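Local structure of SusD homolog (3EHM) at residues Asp150-Val162 / Asn497-Leu509. The protein probably binds mucin O-glycans at the surface of a gut Bacteroides cell, as a SusD-like outer-membrane lipoprotein serving their utilization. Numbering follows the deposited sequence.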
ATOM      1  N   ASP A 150      13.494   8.904 -22.226  1.00 24.05           N
ATOM      2  CA  ASP A 150      14.106   9.884 -23.122  1.00 24.61           C
ATOM      3  C   ASP A 150      15.632   9.819 -23.121  1.00 25.44           C
ATOM      4  O   ASP A 150      16.296  10.627 -23.766  1.00 27.12           O
ATOM      5  CB  ASP A 150      13.633  11.305 -22.779  1.00 24.49           C
ATOM      6  CG  ASP A 150      14.206  11.829 -21.470  1.00 26.06           C
ATOM      7  OD1 ASP A 150      14.996  11.119 -20.810  1.00 27.28           O
ATOM      8  OD2 ASP A 150      13.861  12.972 -21.098  1.00 28.17           O
ATOM      9  N   GLY A 151      16.181   8.854 -22.390  1.00 25.83           N
ATOM     10  CA  GLY A 151      17.625   8.685 -22.328  1.00 27.07           C
ATOM     11  C   GLY A 151      18.393   9.875 -21.783  1.00 28.23           C
ATOM     12  O   GLY A 151      19.592  10.017 -22.034  1.00 28.37           O
ATOM     13  N   SER A 152      17.709  10.725 -21.025  1.00 27.72           N
ATOM     14  CA  SER A 152      18.330  11.911 -20.452  1.00 28.21           C
ATOM     15  C   SER A 152      19.176  11.615 -19.215  1.00 28.06           C
ATOM     16  O   SER A 152      18.813  10.792 -18.373  1.00 28.04           O
ATOM     17  CB  SER A 152      17.257  12.942 -20.101  1.00 29.39           C
ATOM     18  OG  SER A 152      17.844  14.135 -19.619  1.00 32.74           O
ATOM     19  N   ILE A 153      20.307  12.305 -19.118  1.00 27.93           N
ATOM     20  CA  ILE A 153      21.227  12.157 -17.995  1.00 27.82           C
ATOM     21  C   ILE A 153      20.688  12.967 -16.809  1.00 27.08           C
ATOM     22  O   ILE A 153      21.087  12.759 -15.663  1.00 26.78           O
ATOM     23  CB  ILE A 153      22.642  12.671 -18.387  1.00 28.10           C
ATOM     24  CG1 ILE A 153      23.623  12.499 -17.223  1.00 28.71           C
ATOM     25  CG2 ILE A 153      22.560  14.132 -18.826  1.00 27.13           C
ATOM     26  CD1 ILE A 153      24.022  11.055 -16.949  1.00 28.65           C
ATOM     27  N   ALA A 154      19.769  13.884 -17.100  1.00 26.46           N
ATOM     28  CA  ALA A 154      19.167  14.732 -16.073  1.00 25.99           C
ATOM     29  C   ALA A 154      17.643  14.760 -16.231  1.00 25.67           C
ATOM     30  O   ALA A 154      17.069  15.762 -16.654  1.00 25.11           O
ATOM     31  CB  ALA A 154      19.732  16.145 -16.170  1.00 25.09           C
ATOM     32  N   PRO A 155      16.972  13.647 -15.886  1.00 24.23           N
ATOM     33  CA  PRO A 155      15.517  13.490 -15.974  1.00 23.77           C
ATOM     34  C   PRO A 155      14.694  14.653 -15.426  1.00 22.41           C
ATOM     35  O   PRO A 155      14.947  15.149 -14.329  1.00 23.12           O
ATOM     36  CB  PRO A 155      15.268  12.200 -15.198  1.00 24.51           C
ATOM     37  CG  PRO A 155      16.482  11.399 -15.512  1.00 25.01           C
ATOM     38  CD  PRO A 155      17.593  12.418 -15.357  1.00 23.31           C
ATOM     39  N   LYS A 156      13.704  15.076 -16.206  1.00 21.88           N
ATOM     40  CA  LYS A 156      12.804  16.157 -15.821  1.00 20.87           C
ATOM     41  C   LYS A 156      11.679  15.542 -14.987  1.00 18.49           C
ATOM     42  O   LYS A 156      11.155  14.485 -15.335  1.00 17.47           O
ATOM     43  CB  LYS A 156      12.220  16.811 -17.077  1.00 22.56           C
ATOM     44  CG  LYS A 156      11.167  17.886 -16.827  1.00 25.15           C
ATOM     45  CD  LYS A 156      11.781  19.206 -16.386  1.00 26.35           C
ATOM     46  CE  LYS A 156      10.727  20.311 -16.360  1.00 28.49           C
ATOM     47  NZ  LYS A 156      11.294  21.634 -15.979  1.00 29.51           N
ATOM     48  N   PHE A 157      11.313  16.195 -13.886  1.00 17.63           N
ATOM     49  CA  PHE A 157      10.244  15.694 -13.023  1.00 17.47           C
ATOM     50  C   PHE A 157       8.898  16.338 -13.348  1.00 17.58           C
ATOM     51  O   PHE A 157       8.841  17.477 -13.817  1.00 19.14           O
ATOM     52  CB  PHE A 157      10.577  15.951 -11.550  1.00 17.86           C
ATOM     53  CG  PHE A 157      11.577  14.989 -10.971  1.00 20.09           C
ATOM     54  CD1 PHE A 157      12.859  14.884 -11.504  1.00 20.19           C
ATOM     55  CD2 PHE A 157      11.240  14.197  -9.876  1.00 20.13           C
ATOM     56  CE1 PHE A 157      13.796  14.005 -10.952  1.00 23.38           C
ATOM     57  CE2 PHE A 157      12.170  13.314  -9.316  1.00 22.00           C
ATOM     58  CZ  PHE A 157      13.452  13.220  -9.857  1.00 21.19           C
ATOM     59  N   ASP A 158       7.823  15.594 -13.099  1.00 16.45           N
ATOM     60  CA  ASP A 158       6.461  16.067 -13.341  1.00 16.16           C
ATOM     61  C   ASP A 158       5.801  16.342 -11.995  1.00 16.26           C
ATOM     62  O   ASP A 158       6.102  15.666 -11.012  1.00 15.57           O
ATOM     63  CB  ASP A 158       5.630  14.995 -14.051  1.00 16.64           C
ATOM     64  CG  ASP A 158       6.180  14.622 -15.415  1.00 17.99           C
ATOM     65  OD1 ASP A 158       6.122  15.464 -16.334  1.00 16.97           O
ATOM     66  OD2 ASP A 158       6.665  13.478 -15.564  1.00 17.99           O
ATOM     67  N   SER A 159       4.903  17.322 -11.946  1.00 15.31           N
ATOM     68  CA  SER A 159       4.195  17.604 -10.702  1.00 16.44           C
ATOM     69  C   SER A 159       3.334  16.366 -10.483  1.00 16.10           C
ATOM     70  O   SER A 159       3.007  15.664 -11.440  1.00 16.75           O
ATOM     71  CB  SER A 159       3.294  18.834 -10.851  1.00 15.99           C
ATOM     72  OG  SER A 159       2.216  18.566 -11.731  1.00 18.17           O
ATOM     73  N   GLN A 160       2.967  16.082  -9.240  1.00 15.94           N
ATOM     74  CA  GLN A 160       2.149  14.904  -8.977  1.00 16.70           C
ATOM     75  C   GLN A 160       0.830  14.926  -9.750  1.00 16.99           C
ATOM     76  O   GLN A 160       0.344  13.881 -10.193  1.00 15.16           O
ATOM     77  CB  GLN A 160       1.881  14.770  -7.477  1.00 18.14           C
ATOM     78  CG  GLN A 160       1.021  13.575  -7.112  1.00 19.20           C
ATOM     79  CD  GLN A 160       1.124  13.224  -5.642  1.00 23.26           C
ATOM     80  OE1 GLN A 160       0.999  14.091  -4.776  1.00 23.28           O
ATOM     81  NE2 GLN A 160       1.350  11.948  -5.353  1.00 21.05           N
ATOM     82  N   GLU A 161       0.241  16.109  -9.906  1.00 16.23           N
ATOM     83  CA  GLU A 161      -1.008  16.215 -10.651  1.00 15.61           C
ATOM     84  C   GLU A 161      -0.798  15.774 -12.099  1.00 15.53           C
ATOM     85  O   GLU A 161      -1.649  15.100 -12.679  1.00 13.64           O
ATOM     86  CB  GLU A 161      -1.543  17.653 -10.632  1.00 17.69           C
ATOM     87  CG  GLU A 161      -2.611  17.904 -11.698  1.00 19.47           C
ATOM     88  CD  GLU A 161      -3.310  19.245 -11.550  1.00 23.42           C
ATOM     89  OE1 GLU A 161      -2.700  20.192 -11.010  1.00 25.15           O
ATOM     90  OE2 GLU A 161      -4.471  19.350 -11.992  1.00 25.28           O
ATOM     91  N   VAL A 162       0.337  16.150 -12.680  1.00 13.97           N
ATOM     92  CA  VAL A 162       0.629  15.776 -14.061  1.00 14.20           C
ATOM     93  C   VAL A 162       0.892  14.274 -14.169  1.00 13.84           C
ATOM     94  O   VAL A 162       0.525  13.645 -15.159  1.00 14.31           O
ATOM     95  CB  VAL A 162       1.835  16.574 -14.604  1.00 13.74           C
ATOM     96  CG1 VAL A 162       2.263  16.031 -15.962  1.00 13.56           C
ATOM     97  CG2 VAL A 162       1.445  18.050 -14.736  1.00 17.94           C
ATOM     98  N   ASN A 497      22.365  17.185  -6.350  1.00 23.38           N
ATOM     99  CA  ASN A 497      23.679  17.470  -6.919  1.00 24.91           C
ATOM    100  C   ASN A 497      23.924  16.733  -8.236  1.00 25.22           C
ATOM    101  O   ASN A 497      24.712  17.182  -9.068  1.00 26.00           O
ATOM    102  CB  ASN A 497      24.769  17.084  -5.917  1.00 24.68           C
ATOM    103  CG  ASN A 497      24.719  17.917  -4.653  1.00 27.19           C
ATOM    104  OD1 ASN A 497      25.152  17.474  -3.585  1.00 28.52           O
ATOM    105  ND2 ASN A 497      24.202  19.135  -4.766  1.00 26.70           N
ATOM    106  N   SER A 498      23.243  15.607  -8.425  1.00 24.98           N
ATOM    107  CA  SER A 498      23.419  14.803  -9.633  1.00 25.84           C
ATOM    108  C   SER A 498      22.396  15.066 -10.741  1.00 26.08           C
ATOM    109  O   SER A 498      22.534  14.553 -11.850  1.00 26.93           O
ATOM    110  CB  SER A 498      23.401  13.316  -9.268  1.00 26.65           C
ATOM    111  OG  SER A 498      24.418  13.011  -8.327  1.00 27.34           O
ATOM    112  N   ASN A 499      21.369  15.852 -10.437  1.00 26.38           N
ATOM    113  CA  ASN A 499      20.334  16.175 -11.417  1.00 25.23           C
ATOM    114  C   ASN A 499      19.820  17.594 -11.187  1.00 26.03           C
ATOM    115  O   ASN A 499      19.015  17.834 -10.282  1.00 26.50           O
ATOM    116  CB  ASN A 499      19.168  15.194 -11.301  1.00 24.76           C
ATOM    117  CG  ASN A 499      18.085  15.447 -12.336  1.00 24.13           C
ATOM    118  OD1 ASN A 499      18.023  16.518 -12.940  1.00 23.80           O
ATOM    119  ND2 ASN A 499      17.220  14.463 -12.537  1.00 23.85           N
ATOM    120  N   PRO A 500      20.272  18.554 -12.009  1.00 25.37           N
ATOM    121  CA  PRO A 500      19.839  19.948 -11.869  1.00 25.42           C
ATOM    122  C   PRO A 500      18.345  20.213 -12.064  1.00 25.05           C
ATOM    123  O   PRO A 500      17.863  21.299 -11.752  1.00 24.86           O
ATOM    124  CB  PRO A 500      20.711  20.685 -12.892  1.00 25.86           C
ATOM    125  CG  PRO A 500      20.970  19.645 -13.936  1.00 25.24           C
ATOM    126  CD  PRO A 500      21.255  18.419 -13.099  1.00 25.74           C
ATOM    127  N   ASN A 501      17.603  19.236 -12.579  1.00 24.89           N
ATOM    128  CA  ASN A 501      16.170  19.440 -12.765  1.00 25.76           C
ATOM    129  C   ASN A 501      15.403  19.223 -11.467  1.00 25.08           C
ATOM    130  O   ASN A 501      14.218  19.548 -11.373  1.00 26.19           O
ATOM    131  CB  ASN A 501      15.619  18.512 -13.851  1.00 26.10           C
ATOM    132  CG  ASN A 501      15.764  19.096 -15.244  1.00 28.06           C
ATOM    133  OD1 ASN A 501      15.398  20.247 -15.482  1.00 29.66           O
ATOM    134  ND2 ASN A 501      16.291  18.307 -16.171  1.00 28.50           N
HETATM  135  N   MSE A 502      16.082  18.680 -10.463  1.00 23.60           N
HETATM  136  CA  MSE A 502      15.445  18.430  -9.177  1.00 23.58           C
HETATM  137  C   MSE A 502      15.268  19.701  -8.359  1.00 22.77           C
HETATM  138  O   MSE A 502      14.475  19.734  -7.422  1.00 22.60           O
HETATM  139  CB  MSE A 502      16.251  17.403  -8.378  1.00 25.86           C
HETATM  140  CG  MSE A 502      16.195  16.006  -8.982  1.00 27.52           C
HETATM  141 SE   MSE A 502      16.995  14.655  -7.864  1.00 35.08          SE
HETATM  142  CE  MSE A 502      15.445  14.257  -6.772  1.00 31.51           C
ATOM    143  N   ALA A 503      15.998  20.750  -8.722  1.00 21.66           N
ATOM    144  CA  ALA A 503      15.910  22.019  -8.004  1.00 21.74           C
ATOM    145  C   ALA A 503      14.480  22.549  -8.014  1.00 20.99           C
ATOM    146  O   ALA A 503      14.100  23.373  -7.186  1.00 21.67           O
ATOM    147  CB  ALA A 503      16.851  23.040  -8.643  1.00 22.55           C
ATOM    148  N   GLU A 504      13.691  22.061  -8.961  1.00 21.45           N
ATOM    149  CA  GLU A 504      12.303  22.473  -9.123  1.00 21.89           C
ATOM    150  C   GLU A 504      11.317  21.733  -8.207  1.00 21.22           C
ATOM    151  O   GLU A 504      10.163  22.146  -8.070  1.00 21.35           O
ATOM    152  CB  GLU A 504      11.921  22.281 -10.595  1.00 23.94           C
ATOM    153  CG  GLU A 504      10.451  22.111 -10.883  1.00 28.06           C
ATOM    154  CD  GLU A 504      10.168  21.980 -12.367  1.00 29.38           C
ATOM    155  OE1 GLU A 504      10.815  21.136 -13.035  1.00 28.87           O
ATOM    156  OE2 GLU A 504       9.291  22.722 -12.861  1.00 31.52           O
ATOM    157  N   ILE A 505      11.777  20.659  -7.570  1.00 20.36           N
ATOM    158  CA  ILE A 505      10.929  19.845  -6.693  1.00 20.13           C
ATOM    159  C   ILE A 505      10.079  20.601  -5.672  1.00 19.06           C
ATOM    160  O   ILE A 505       8.870  20.382  -5.592  1.00 20.80           O
ATOM    161  CB  ILE A 505      11.769  18.773  -5.951  1.00 21.20           C
ATOM    162  CG1 ILE A 505      12.317  17.764  -6.960  1.00 21.87           C
ATOM    163  CG2 ILE A 505      10.916  18.055  -4.904  1.00 17.93           C
ATOM    164  CD1 ILE A 505      11.247  17.029  -7.724  1.00 25.10           C
ATOM    165  N   PRO A 506      10.692  21.485  -4.866  1.00 19.95           N
ATOM    166  CA  PRO A 506       9.881  22.216  -3.887  1.00 19.66           C
ATOM    167  C   PRO A 506       8.719  22.977  -4.533  1.00 20.14           C
ATOM    168  O   PRO A 506       7.620  23.039  -3.973  1.00 19.82           O
ATOM    169  CB  PRO A 506      10.897  23.142  -3.226  1.00 21.18           C
ATOM    170  CG  PRO A 506      12.142  22.316  -3.244  1.00 19.46           C
ATOM    171  CD  PRO A 506      12.126  21.746  -4.652  1.00 20.71           C
ATOM    172  N   THR A 507       8.958  23.552  -5.710  1.00 19.41           N
ATOM    173  CA  THR A 507       7.907  24.285  -6.409  1.00 21.61           C
ATOM    174  C   THR A 507       6.828  23.303  -6.881  1.00 20.23           C
ATOM    175  O   THR A 507       5.634  23.596  -6.815  1.00 19.78           O
ATOM    176  CB  THR A 507       8.466  25.046  -7.632  1.00 23.37           C
ATOM    177  OG1 THR A 507       9.487  25.959  -7.203  1.00 24.98           O
ATOM    178  CG2 THR A 507       7.360  25.826  -8.322  1.00 24.24           C
ATOM    179  N   LEU A 508       7.250  22.132  -7.349  1.00 19.01           N
ATOM    180  CA  LEU A 508       6.294  21.133  -7.807  1.00 18.81           C
ATOM    181  C   LEU A 508       5.467  20.613  -6.633  1.00 17.84           C
ATOM    182  O   LEU A 508       4.294  20.279  -6.789  1.00 18.19           O
ATOM    183  CB  LEU A 508       7.023  19.976  -8.494  1.00 18.65           C
ATOM    184  CG  LEU A 508       7.763  20.352  -9.780  1.00 18.61           C
ATOM    185  CD1 LEU A 508       8.545  19.154 -10.287  1.00 20.62           C
ATOM    186  CD2 LEU A 508       6.774  20.833 -10.830  1.00 16.61           C
ATOM    187  N   LEU A 509       6.086  20.562  -5.459  1.00 17.83           N
ATOM    188  CA  LEU A 509       5.428  20.097  -4.242  1.00 18.07           C
ATOM    189  C   LEU A 509       4.532  21.169  -3.633  1.00 19.68           C
ATOM    190  O   LEU A 509       3.524  20.857  -2.995  1.00 18.51           O
ATOM    191  CB  LEU A 509       6.470  19.689  -3.198  1.00 17.22           C
ATOM    192  CG  LEU A 509       7.180  18.338  -3.291  1.00 18.32           C
ATOM    193  CD1 LEU A 509       8.413  18.359  -2.398  1.00 17.88           C
ATOM    194  CD2 LEU A 509       6.225  17.214  -2.876  1.00 16.68           C
TER
HETATM  195  O   HOH W   1      14.060  22.094 -14.204  1.00 34.19           O
HETATM  196  O   HOH W   2      12.287  18.702 -13.141  1.00 22.97           O
HETATM  197  O   HOH W   3       7.951  19.949 -14.554  1.00 29.87           O
HETATM  198  O   HOH W   4       3.746  17.520  -6.963  1.00 21.88           O
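With CG of Asn499 trans to its backbone N (chi1 -178°) and CG of Asn501 trans to its carbonyl carbon instead, the two amides reach consecutive carbonyls of the 150-162 loop. Asn499 ND2 gives a nearly straight bond to Pro155 O (3.0 Å), lying in the carbonyl plane on a lone pair; Asn501 ND2 meets Ala154 O at 2.7 Å, tilted 31° from the carbonyl plane of Ala154. Asn499 OD1 turns back to Asn501 N, closing an Asx turn. Losing the Asn499 amide to an alanine would probably leave Pro155 O without this donor and strip Asn501 N of its acceptor in the turn. Next along, Phe157 points into the other segment: Asn499 ND2 lies at the ring's edge, while Met502 CG reaches Phe157 CE1 (3.7 Å) and Ile505 CD1 reaches Phe157 CD2 (3.6 Å), both obliquely. Leu508 carries the apolar contact on to Ser159, the N-cap of helix 160-178. Lys156, exposed, bends at chi2 to bring NZ to Glu504 OE1 (3.0 Å), a salt bridge on the syn side. One water links that same oxygen to Phe157 N and Asn501 O. Amides and water thus hold the loop backbone, while the charge pair joins side chains.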